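Side-chain contacts in transcriptional activator, putative (Pyrococcus furiosus, PDB 1RTW), which is of unknown function but belongs to the all-helical TENA/THI-4/PQQC family and is named a putative transcriptional activator: residues Asn29-Lys33 against Glu34-Lys38; Lys85-Glu89 against Leu90-Leu94; Ser104-Asn107 against Tyr108-Val112; Glu169-Leu172 against Asn173-Glu177. One frame throughout, in Å; residues are numbered along the deposited sequence.

In the fold
The four contacts follow one another along an all-helical chain. Contact 1 begins helix 33-60, contact 2 closes helix 66-89, contact 3 lies within helix 100-115, and contact 4 falls in the last turns of helix 159-176. Contacts 1 and 2 have centres 14 Å apart and touch, Glu37 and Phe36 packing on Ile92 and Leu90, so a helix start and a helix end are joined at one end of the bundle. Contact 4 lies across the chain's centre, its own centre about 38 Å from both. Contact 3, its centre about 22 Å from that of contact 4 and 26 and 27 Å from those of contacts 1 and 2, is buried where a second subunit packs.

Contact 1: Asn29-Lys33 against Glu34-Lys38; sequences NTIKK and ENFEK
The carbonyl oxygen Lys32 O is gripped by two backbone N-H groups of the turn that follows it. Phe36 N lies 3.3 Å from Lys32 O with an N-H...O angle of 160°, whereas Asn35 N, at 3.0 Å from Lys32 O, bends to 128° and makes only a weak bond. One residue further on, Glu37 N donates to Lys33 O at 3.0 Å. Lys32 is thus the N-cap of helix 33-60, set at the end of the loop from helix 21-28. In a capping box the side chain of Asn35 would bond directly to the N-cap amide; here a water takes that place, accepting from Lys32 N at 2.6 Å and donating to Asn35 OD1 at 2.6 Å. Asn35 ND2 bonds to the carbonyl of Ala205, so both ends of the amide are held and its rotation is fixed. On the exposed side the Lys32 chain, bent at chi2, chi3 and chi4, curls until NZ meets Glu34 OE1 at 2.9 Å, a salt bridge whose hydrogen bond is weak. Glu34 answers with its own bend at chi2 (66°), which turns the carboxylate back over the first turn, where the helix N-terminus would probably favour its negative charge. On the inner side Ile31 CD1 presses on Phe36 CB at 3.3 Å, a tight approach, while the Phe36 ring leads away to stack with Tyr149.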
loop_
_atom_site.group_PDB
_atom_site.type_symbol
_atom_site.label_atom_id
_atom_site.label_comp_id
_atom_site.label_asym_id
_atom_site.label_seq_id
_atom_site.Cartn_x
_atom_site.Cartn_y
_atom_site.Cartn_z
ATOM N N ASN B 29 28.383 6.459 32.259
ATOM C CA ASN B 29 27.325 6.322 33.261
ATOM C C ASN B 29 26.844 7.627 33.872
ATOM O O ASN B 29 26.213 7.637 34.935
ATOM C CB ASN B 29 27.715 5.336 34.355
ATOM C CG ASN B 29 27.112 3.976 34.131
ATOM O OD1 ASN B 29 27.771 3.069 33.616
ATOM N ND2 ASN B 29 25.837 3.830 34.485
ATOM N N THR B 30 27.122 8.720 33.165
ATOM C CA THR B 30 26.721 10.055 33.582
ATOM C C THR B 30 25.284 10.326 33.136
ATOM O O THR B 30 24.735 11.396 33.397
ATOM C CB THR B 30 27.629 11.131 32.945
ATOM O OG1 THR B 30 27.585 11.009 31.520
ATOM C CG2 THR B 30 29.066 10.973 33.409
ATOM N N ILE B 31 24.683 9.348 32.464
ATOM C CA ILE B 31 23.323 9.480 31.954
ATOM C C ILE B 31 22.272 9.576 33.054
ATOM O O ILE B 31 22.174 8.724 33.935
ATOM C CB ILE B 31 23.002 8.353 30.923
ATOM C CG1 ILE B 31 21.762 8.702 30.094
ATOM C CG2 ILE B 31 22.884 6.998 31.620
ATOM C CD1 ILE B 31 20.469 8.275 30.715
ATOM N N LYS B 32 21.512 10.660 32.999
ATOM C CA LYS B 32 20.457 10.932 33.957
ATOM C C LYS B 32 19.244 10.062 33.672
ATOM O O LYS B 32 18.882 9.827 32.521
ATOM C CB LYS B 32 20.063 12.409 33.897
ATOM C CG LYS B 32 21.226 13.369 34.080
ATOM C CD LYS B 32 21.003 14.295 35.257
ATOM C CE LYS B 32 20.003 15.398 34.953
ATOM N NZ LYS B 32 18.577 14.974 34.889
ATOM N N LYS B 33 18.591 9.626 34.737
ATOM C CA LYS B 33 17.418 8.771 34.633
ATOM C C LYS B 33 16.373 9.283 33.638
ATOM O O LYS B 33 15.902 8.532 32.784
ATOM C CB LYS B 33 16.792 8.619 36.018
ATOM C CG LYS B 33 15.683 7.598 36.107
ATOM C CD LYS B 33 15.113 7.553 37.506
ATOM C CE LYS B 33 14.081 6.455 37.616
ATOM N NZ LYS B 33 13.494 6.398 38.981
ATOM N N GLU B 34 16.044 10.569 33.748
ATOM C CA GLU B 34 15.050 11.229 32.900
ATOM C C GLU B 34 15.359 11.158 31.413
ATOM O O GLU B 34 14.451 11.044 30.591
ATOM C CB GLU B 34 14.901 12.705 33.292
ATOM C CG GLU B 34 14.423 12.954 34.719
ATOM C CD GLU B 34 15.431 12.514 35.767
ATOM O OE1 GLU B 34 16.579 13.011 35.744
ATOM O OE2 GLU B 34 15.074 11.659 36.606
ATOM N N ASN B 35 16.640 11.265 31.075
ATOM C CA ASN B 35 17.067 11.224 29.686
ATOM C C ASN B 35 16.915 9.824 29.100
ATOM O O ASN B 35 16.486 9.670 27.957
ATOM C CB ASN B 35 18.502 11.735 29.562
ATOM C CG ASN B 35 18.644 13.178 30.034
ATOM O OD1 ASN B 35 19.602 13.528 30.719
ATOM N ND2 ASN B 35 17.677 14.017 29.678
ATOM N N PHE B 36 17.230 8.806 29.897
ATOM C CA PHE B 36 17.091 7.432 29.448
ATOM C C PHE B 36 15.615 7.081 29.280
ATOM O O PHE B 36 15.242 6.391 28.326
ATOM C CB PHE B 36 17.736 6.444 30.428
ATOM C CG PHE B 36 17.542 5.013 30.039
ATOM C CD1 PHE B 36 18.349 4.432 29.061
ATOM C CD2 PHE B 36 16.500 4.266 30.583
ATOM C CE1 PHE B 36 18.114 3.137 28.625
ATOM C CE2 PHE B 36 16.255 2.965 30.151
ATOM C CZ PHE B 36 17.066 2.403 29.168
ATOM N N GLU B 37 14.780 7.542 30.209
ATOM C CA GLU B 37 13.353 7.256 30.142
ATOM C C GLU B 37 12.729 7.812 28.870
ATOM O O GLU B 37 11.959 7.123 28.200
ATOM C CB GLU B 37 12.624 7.797 31.372
ATOM C CG GLU B 37 11.113 7.601 31.309
ATOM C CD GLU B 37 10.398 7.829 32.646
ATOM O OE1 GLU B 37 11.000 7.583 33.720
ATOM O OE2 GLU B 37 9.213 8.227 32.616
ATOM N N LYS B 38 13.074 9.049 28.536
ATOM C CA LYS B 38 12.549 9.689 27.340
ATOM C C LYS B 38 12.996 8.924 26.092
ATOM O O LYS B 38 12.209 8.718 25.171
ATOM C CB LYS B 38 12.997 11.155 27.279
ATOM C CG LYS B 38 12.340 11.958 26.171
ATOM C CD LYS B 38 12.423 13.444 26.445
ATOM C CE LYS B 38 11.564 13.839 27.637
ATOM N NZ LYS B 38 10.120 13.554 27.380
HETATM O O HOH W 1 21.864 12.283 31.035
#

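Contact 2: Lys85-Glu89 against Leu90-Leu94; sequences KKAQE and LGISL
Helix 66-89 ends in a Schellman motif, and the evidence is a pair of bonds running back into its last turn. Ile92 N donates to Ala87 O at 2.9 Å, lying in the carbonyl plane, and Gly91 N donates to Gln88 O at 3.0 Å from well above that carbonyl's plane. Gly91 itself has positive phi (54°), which turns the chain out of the helix, just after Leu90 N has made the last regular helical bond to Lys86 O at 3.1 Å. The apolar pair that commonly accompanies this motif is present: Ala87 CB meets Ile92 CG2 at 3.9 Å. Ile92 has CG1 anti to its backbone N (chi1 164°), which places CG2 over the helix end, 3.2 Å from Ala87 O. Leu94 CD1 reaches the same Ala87 methyl at 3.9 Å, so two branched side chains of the returning loop close on one small residue. On another flank the Lys86 chain slants across Leu90, Lys86 CE lying 4.1 Å from Leu90 CD1; the lysine's charged end continues to the carbonyl of Pro148. Leu90, Ile92 and Leu94 also rest on helix 33-60, at Phe36, Leu40 and Tyr44 respectively. The chemistry is therefore split: backbone bonds occupy the oxygens of Lys86, Ala87 and Gln88, and with the positive phi of Gly91 they set the turn, while the Ala87 methyl gives Ile92 and Leu94 an apolar surface to close on.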
loop_
_atom_site.group_PDB
_atom_site.type_symbol
_atom_site.label_atom_id
_atom_site.label_comp_id
_atom_site.label_asym_id
_atom_site.label_seq_id
_atom_site.Cartn_x
_atom_site.Cartn_y
_atom_site.Cartn_z
ATOM N N LYS B 85 10.207 -5.344 29.581
ATOM C CA LYS B 85 10.784 -5.871 30.818
ATOM C C LYS B 85 11.410 -4.689 31.551
ATOM O O LYS B 85 10.966 -4.309 32.640
ATOM C CB LYS B 85 11.871 -6.913 30.509
ATOM C CG LYS B 85 12.043 -7.991 31.582
ATOM C CD LYS B 85 13.419 -8.646 31.509
ATOM C CE LYS B 85 14.497 -7.671 31.974
ATOM N NZ LYS B 85 15.888 -8.111 31.674
ATOM N N LYS B 86 12.373 -4.056 30.886
ATOM C CA LYS B 86 13.088 -2.909 31.427
ATOM C C LYS B 86 12.143 -1.848 31.982
ATOM O O LYS B 86 12.418 -1.240 33.011
ATOM C CB LYS B 86 13.975 -2.299 30.344
ATOM C CG LYS B 86 14.989 -1.322 30.872
ATOM C CD LYS B 86 15.941 -2.035 31.808
ATOM C CE LYS B 86 16.942 -1.083 32.429
ATOM N NZ LYS B 86 17.805 -1.798 33.407
ATOM N N ALA B 87 11.012 -1.651 31.315
ATOM C CA ALA B 87 10.040 -0.663 31.758
ATOM C C ALA B 87 9.320 -1.066 33.053
ATOM O O ALA B 87 8.921 -0.208 33.840
ATOM C CB ALA B 87 9.050 -0.382 30.661
ATOM N N GLN B 88 9.114 -2.366 33.239
ATOM C CA GLN B 88 8.479 -2.884 34.449
ATOM C C GLN B 88 9.399 -2.675 35.657
ATOM O O GLN B 88 8.972 -2.207 36.718
ATOM C CB GLN B 88 8.208 -4.380 34.299
ATOM C CG GLN B 88 6.777 -4.727 33.959
ATOM C CD GLN B 88 5.782 -4.274 35.025
ATOM O OE1 GLN B 88 6.039 -4.376 36.230
ATOM N NE2 GLN B 88 4.631 -3.781 34.581
ATOM N N GLU B 89 10.658 -3.059 35.475
ATOM C CA GLU B 89 11.695 -2.951 36.493
ATOM C C GLU B 89 11.922 -1.511 36.925
ATOM O O GLU B 89 12.244 -1.252 38.084
ATOM C CB GLU B 89 12.998 -3.548 35.961
ATOM C CG GLU B 89 12.831 -4.976 35.451
ATOM C CD GLU B 89 14.116 -5.579 34.908
ATOM O OE1 GLU B 89 14.300 -6.807 35.063
ATOM O OE2 GLU B 89 14.936 -4.839 34.323
ATOM N N LEU B 90 11.727 -0.581 35.998
ATOM C CA LEU B 90 11.903 0.835 36.274
ATOM C C LEU B 90 10.592 1.542 36.626
ATOM O O LEU B 90 10.582 2.754 36.841
ATOM C CB LEU B 90 12.555 1.523 35.072
ATOM C CG LEU B 90 14.069 1.744 35.028
ATOM C CD1 LEU B 90 14.829 0.538 35.537
ATOM C CD2 LEU B 90 14.478 2.089 33.603
ATOM N N GLY B 91 9.493 0.788 36.675
ATOM C CA GLY B 91 8.192 1.365 36.992
ATOM C C GLY B 91 7.852 2.536 36.088
ATOM O O GLY B 91 7.259 3.534 36.512
ATOM N N ILE B 92 8.240 2.401 34.824
ATOM C CA ILE B 92 8.028 3.435 33.825
ATOM C C ILE B 92 6.940 3.047 32.820
ATOM O O ILE B 92 6.764 1.875 32.491
ATOM C CB ILE B 92 9.391 3.788 33.145
ATOM C CG1 ILE B 92 9.195 4.561 31.838
ATOM C CG2 ILE B 92 10.231 2.531 32.953
ATOM C CD1 ILE B 92 9.160 3.694 30.592
ATOM N N SER B 93 6.173 4.043 32.389
ATOM C CA SER B 93 5.089 3.840 31.436
ATOM C C SER B 93 5.504 4.142 29.997
ATOM O O SER B 93 6.143 5.164 29.724
ATOM C CB SER B 93 3.891 4.708 31.806
ATOM O OG SER B 93 2.929 4.685 30.766
ATOM N N LEU B 94 5.085 3.271 29.081
ATOM C CA LEU B 94 5.408 3.408 27.659
ATOM C C LEU B 94 4.251 4.005 26.868
ATOM O O LEU B 94 4.341 4.166 25.654
ATOM C CB LEU B 94 5.766 2.035 27.076
ATOM C CG LEU B 94 6.952 1.293 27.707
ATOM C CD1 LEU B 94 6.861 -0.199 27.453
ATOM C CD2 LEU B 94 8.256 1.838 27.186
#

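Contact 3: Ser104-Asn107 against Tyr108-Val112; sequences SYVN and YLLSV
Helix 100-115 is an element of the helical bundle that also faces a second subunit, and the two segments form consecutive turns in its middle. Regular alpha-helical bonds join them: Leu110 N to Val106 O at 3.0 Å and Leu109 N to Tyr105 O at 3.1 Å. Tyr108 N bonds to Ser104 O at 3.2 Å, with a further weak bond to Tyr105 O. Side chains four residues apart follow the same spacing. Tyr105, with CG anti to the backbone N (chi1 -173°), slants its ring outward and toward the C-terminal end of the helix, Tyr105 CE1 coming 3.8 Å from Leu109 CG. The phenol OH then bonds to the carboxylate of Glu198, and the ring stacks with Phe197, so this buried polar group is held against helix 181-201. Val106 and Leu110 project together from one flank of the helix, Val106 CG1 being 4.0 Å from Leu110 CD1; Val106 also packs on Tyr45 and Asn49 of helix 33-60. The face bearing Asn107 and Ser111 turns to the second subunit, where Asn107 packs on Ser111 of that subunit and Ser111 on its Leu110. Within the chain, Asn107 O takes two donors from a single residue: Ser111 N at 3.1 Å and Ser111 OG also at 3.1 Å, arriving from opposite faces of the carbonyl plane.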
loop_
_atom_site.group_PDB
_atom_site.type_symbol
_atom_site.label_atom_id
_atom_site.label_comp_id
_atom_site.label_asym_id
_atom_site.label_seq_id
_atom_site.Cartn_x
_atom_site.Cartn_y
_atom_site.Cartn_z
ATOM N N SER B 104 8.109 11.587 12.915
ATOM C CA SER B 104 8.613 12.011 11.622
ATOM C C SER B 104 9.527 10.948 10.997
ATOM O O SER B 104 9.530 10.727 9.790
ATOM C CB SER B 104 9.372 13.320 11.819
ATOM O OG SER B 104 9.795 13.844 10.583
ATOM N N TYR B 105 10.314 10.288 11.826
ATOM C CA TYR B 105 11.221 9.257 11.349
ATOM C C TYR B 105 10.388 8.045 10.937
ATOM O O TYR B 105 10.568 7.478 9.845
ATOM C CB TYR B 105 12.201 8.915 12.474
ATOM C CG TYR B 105 13.325 7.980 12.100
ATOM C CD1 TYR B 105 13.403 7.412 10.830
ATOM C CD2 TYR B 105 14.312 7.640 13.044
ATOM C CE1 TYR B 105 14.418 6.531 10.503
ATOM C CE2 TYR B 105 15.332 6.761 12.725
ATOM C CZ TYR B 105 15.373 6.209 11.452
ATOM O OH TYR B 105 16.337 5.303 11.117
ATOM N N VAL B 106 9.445 7.682 11.800
ATOM C CA VAL B 106 8.556 6.551 11.546
ATOM C C VAL B 106 7.768 6.729 10.254
ATOM O O VAL B 106 7.770 5.848 9.392
ATOM C CB VAL B 106 7.571 6.342 12.729
ATOM C CG1 VAL B 106 6.366 5.467 12.307
ATOM C CG2 VAL B 106 8.307 5.714 13.897
ATOM N N ASN B 107 7.130 7.886 10.107
ATOM C CA ASN B 107 6.317 8.164 8.929
ATOM C C ASN B 107 7.103 8.178 7.632
ATOM O O ASN B 107 6.590 7.781 6.590
ATOM C CB ASN B 107 5.511 9.445 9.130
ATOM C CG ASN B 107 4.473 9.301 10.231
ATOM O OD1 ASN B 107 4.065 8.184 10.572
ATOM N ND2 ASN B 107 4.038 10.419 10.788
ATOM N N TYR B 108 8.364 8.587 7.704
ATOM C CA TYR B 108 9.210 8.577 6.520
ATOM C C TYR B 108 9.491 7.123 6.116
ATOM O O TYR B 108 9.382 6.769 4.934
ATOM C CB TYR B 108 10.524 9.315 6.777
ATOM C CG TYR B 108 11.515 9.171 5.641
ATOM C CD1 TYR B 108 11.303 9.810 4.410
ATOM C CD2 TYR B 108 12.631 8.363 5.776
ATOM C CE1 TYR B 108 12.184 9.640 3.350
ATOM C CE2 TYR B 108 13.521 8.184 4.724
ATOM C CZ TYR B 108 13.291 8.818 3.512
ATOM O OH TYR B 108 14.151 8.600 2.454
ATOM N N LEU B 109 9.798 6.272 7.097
ATOM C CA LEU B 109 10.096 4.868 6.804
ATOM C C LEU B 109 8.899 4.162 6.208
ATOM O O LEU B 109 9.040 3.413 5.247
ATOM C CB LEU B 109 10.595 4.114 8.032
ATOM C CG LEU B 109 12.033 4.384 8.489
ATOM C CD1 LEU B 109 12.372 3.444 9.668
ATOM C CD2 LEU B 109 13.003 4.134 7.315
ATOM N N LEU B 110 7.721 4.395 6.768
ATOM C CA LEU B 110 6.514 3.786 6.229
ATOM C C LEU B 110 6.219 4.292 4.796
ATOM O O LEU B 110 5.717 3.535 3.956
ATOM C CB LEU B 110 5.328 4.043 7.170
ATOM C CG LEU B 110 5.487 3.414 8.555
ATOM C CD1 LEU B 110 4.253 3.733 9.388
ATOM C CD2 LEU B 110 5.686 1.916 8.421
ATOM N N SER B 111 6.559 5.551 4.507
ATOM C CA SER B 111 6.338 6.090 3.160
ATOM C C SER B 111 7.298 5.449 2.178
ATOM O O SER B 111 6.915 5.127 1.058
ATOM C CB SER B 111 6.492 7.608 3.124
ATOM O OG SER B 111 5.399 8.212 3.783
ATOM N N VAL B 112 8.548 5.265 2.597
ATOM C CA VAL B 112 9.524 4.620 1.731
ATOM C C VAL B 112 9.146 3.160 1.465
ATOM O O VAL B 112 9.274 2.666 0.344
ATOM C CB VAL B 112 10.929 4.678 2.328
ATOM C CG1 VAL B 112 11.884 3.816 1.522
ATOM C CG2 VAL B 112 11.417 6.117 2.352
#

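Contact 4: Glu169-Leu172 against Asn173-Glu177; sequences EKIL and NSLAE
Glu169 and Asn173 are brought alongside each other by different first torsions. Glu169 CG stands anti to its backbone N (chi1 -174°) and the chain runs on extended, while Asn173 CG is anti to its own carbonyl carbon (chi1 -80°), swinging the amide back toward the preceding turn. The two side chains then run out together, with Glu169 CG 3.7 Å from Asn173 ND2. The amide thus touches the aliphatic part of the glutamate, and the carboxylate and amide planes stand 75° apart. Asn173 ND2 is also 3.4 Å from Glu169 O, but the angle is too poor for a hydrogen bond. The oxygen Glu169 O is instead held by Asn173 N at 2.9 Å, nearly in line with the carbonyl. This contact lies in the last turns of helix 159-176, where Ala176 N bonds to Leu172 O at 2.9 Å. Leu175 N shares its hydrogen, donating to Ile171 O at 3.0 Å and weakly to Leu172 O. Ile171 CG2 and Leu175 CD1 come no nearer than 4.3 Å, a loose apolar contact. Ile171 packs on Phe122 of helix 118-142, and Leu172 touches Thr123 and Tyr126 of that helix and Leu6 of helix 2-8. Asn173 is buried beside Phe2, and its OD1 accepts from the backbone N of Ser3, while ND2 is also hydrogen-bonded outside the two segments. The polar ends of this buried amide are therefore satisfied by partners beyond the two turns, and the OD1 bond ties helix 159-176 to the N-terminal helix, while the side chain of Glu169 meets the amide through its CG.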
loop_
_atom_site.group_PDB
_atom_site.type_symbol
_atom_site.label_atom_id
_atom_site.label_comp_id
_atom_site.label_asym_id
_atom_site.label_seq_id
_atom_site.Cartn_x
_atom_site.Cartn_y
_atom_site.Cartn_z
ATOM N N GLU B 169 23.596 -6.573 4.773
ATOM C CA GLU B 169 24.623 -5.974 3.938
ATOM C C GLU B 169 24.864 -6.798 2.674
ATOM O O GLU B 169 24.848 -6.266 1.562
ATOM C CB GLU B 169 25.920 -5.854 4.745
ATOM C CG GLU B 169 27.043 -5.120 4.050
ATOM C CD GLU B 169 28.303 -5.028 4.899
ATOM O OE1 GLU B 169 28.207 -4.696 6.108
ATOM O OE2 GLU B 169 29.398 -5.279 4.351
ATOM N N LYS B 170 25.051 -8.102 2.859
ATOM C CA LYS B 170 25.303 -9.021 1.758
ATOM C C LYS B 170 24.137 -9.039 0.769
ATOM O O LYS B 170 24.353 -9.070 -0.448
ATOM C CB LYS B 170 25.581 -10.426 2.299
ATOM C CG LYS B 170 26.117 -11.401 1.270
ATOM C CD LYS B 170 26.463 -12.730 1.920
ATOM C CE LYS B 170 26.956 -13.751 0.896
ATOM N NZ LYS B 170 25.916 -14.078 -0.119
ATOM N N ILE B 171 22.909 -9.005 1.292
ATOM C CA ILE B 171 21.711 -8.989 0.455
ATOM C C ILE B 171 21.610 -7.674 -0.315
ATOM O O ILE B 171 21.337 -7.679 -1.519
ATOM C CB ILE B 171 20.434 -9.205 1.299
ATOM C CG1 ILE B 171 20.427 -10.620 1.853
ATOM C CG2 ILE B 171 19.193 -8.992 0.453
ATOM C CD1 ILE B 171 19.346 -10.862 2.873
ATOM N N LEU B 172 21.823 -6.560 0.385
ATOM C CA LEU B 172 21.780 -5.226 -0.215
ATOM C C LEU B 172 22.787 -5.072 -1.353
ATOM O O LEU B 172 22.430 -4.686 -2.466
ATOM C CB LEU B 172 22.080 -4.156 0.836
ATOM C CG LEU B 172 22.108 -2.714 0.329
ATOM C CD1 LEU B 172 20.712 -2.309 -0.149
ATOM C CD2 LEU B 172 22.595 -1.781 1.431
ATOM N N ASN B 173 24.053 -5.335 -1.049
ATOM C CA ASN B 173 25.122 -5.221 -2.034
ATOM C C ASN B 173 24.816 -5.989 -3.307
ATOM O O ASN B 173 25.095 -5.522 -4.407
ATOM C CB ASN B 173 26.433 -5.722 -1.435
ATOM C CG ASN B 173 27.093 -4.691 -0.563
ATOM O OD1 ASN B 173 26.911 -3.491 -0.764
ATOM N ND2 ASN B 173 27.887 -5.146 0.399
ATOM N N SER B 174 24.226 -7.163 -3.128
ATOM C CA SER B 174 23.857 -8.052 -4.217
ATOM C C SER B 174 22.659 -7.558 -5.038
ATOM O O SER B 174 22.551 -7.875 -6.228
ATOM C CB SER B 174 23.565 -9.434 -3.641
ATOM O OG SER B 174 23.234 -10.354 -4.656
ATOM N N LEU B 175 21.742 -6.847 -4.374
ATOM C CA LEU B 175 20.542 -6.275 -4.995
ATOM C C LEU B 175 20.934 -5.047 -5.801
ATOM O O LEU B 175 20.359 -4.761 -6.856
ATOM C CB LEU B 175 19.549 -5.833 -3.923
ATOM C CG LEU B 175 18.368 -6.712 -3.512
ATOM C CD1 LEU B 175 17.714 -6.087 -2.284
ATOM C CD2 LEU B 175 17.363 -6.827 -4.656
ATOM N N ALA B 176 21.865 -4.279 -5.247
ATOM C CA ALA B 176 22.352 -3.072 -5.891
ATOM C C ALA B 176 23.060 -3.414 -7.199
ATOM O O ALA B 176 22.830 -2.768 -8.217
ATOM C CB ALA B 176 23.300 -2.333 -4.956
ATOM N N GLU B 177 23.851 -4.484 -7.188
ATOM C CA GLU B 177 24.600 -4.888 -8.372
ATOM C C GLU B 177 23.786 -5.226 -9.610
ATOM O O GLU B 177 24.357 -5.404 -10.689
ATOM C CB GLU B 177 25.579 -6.023 -8.054
ATOM C CG GLU B 177 26.648 -5.653 -7.027
ATOM C CD GLU B 177 27.194 -4.232 -7.195
ATOM O OE1 GLU B 177 27.720 -3.908 -8.284
ATOM O OE2 GLU B 177 27.097 -3.438 -6.229
#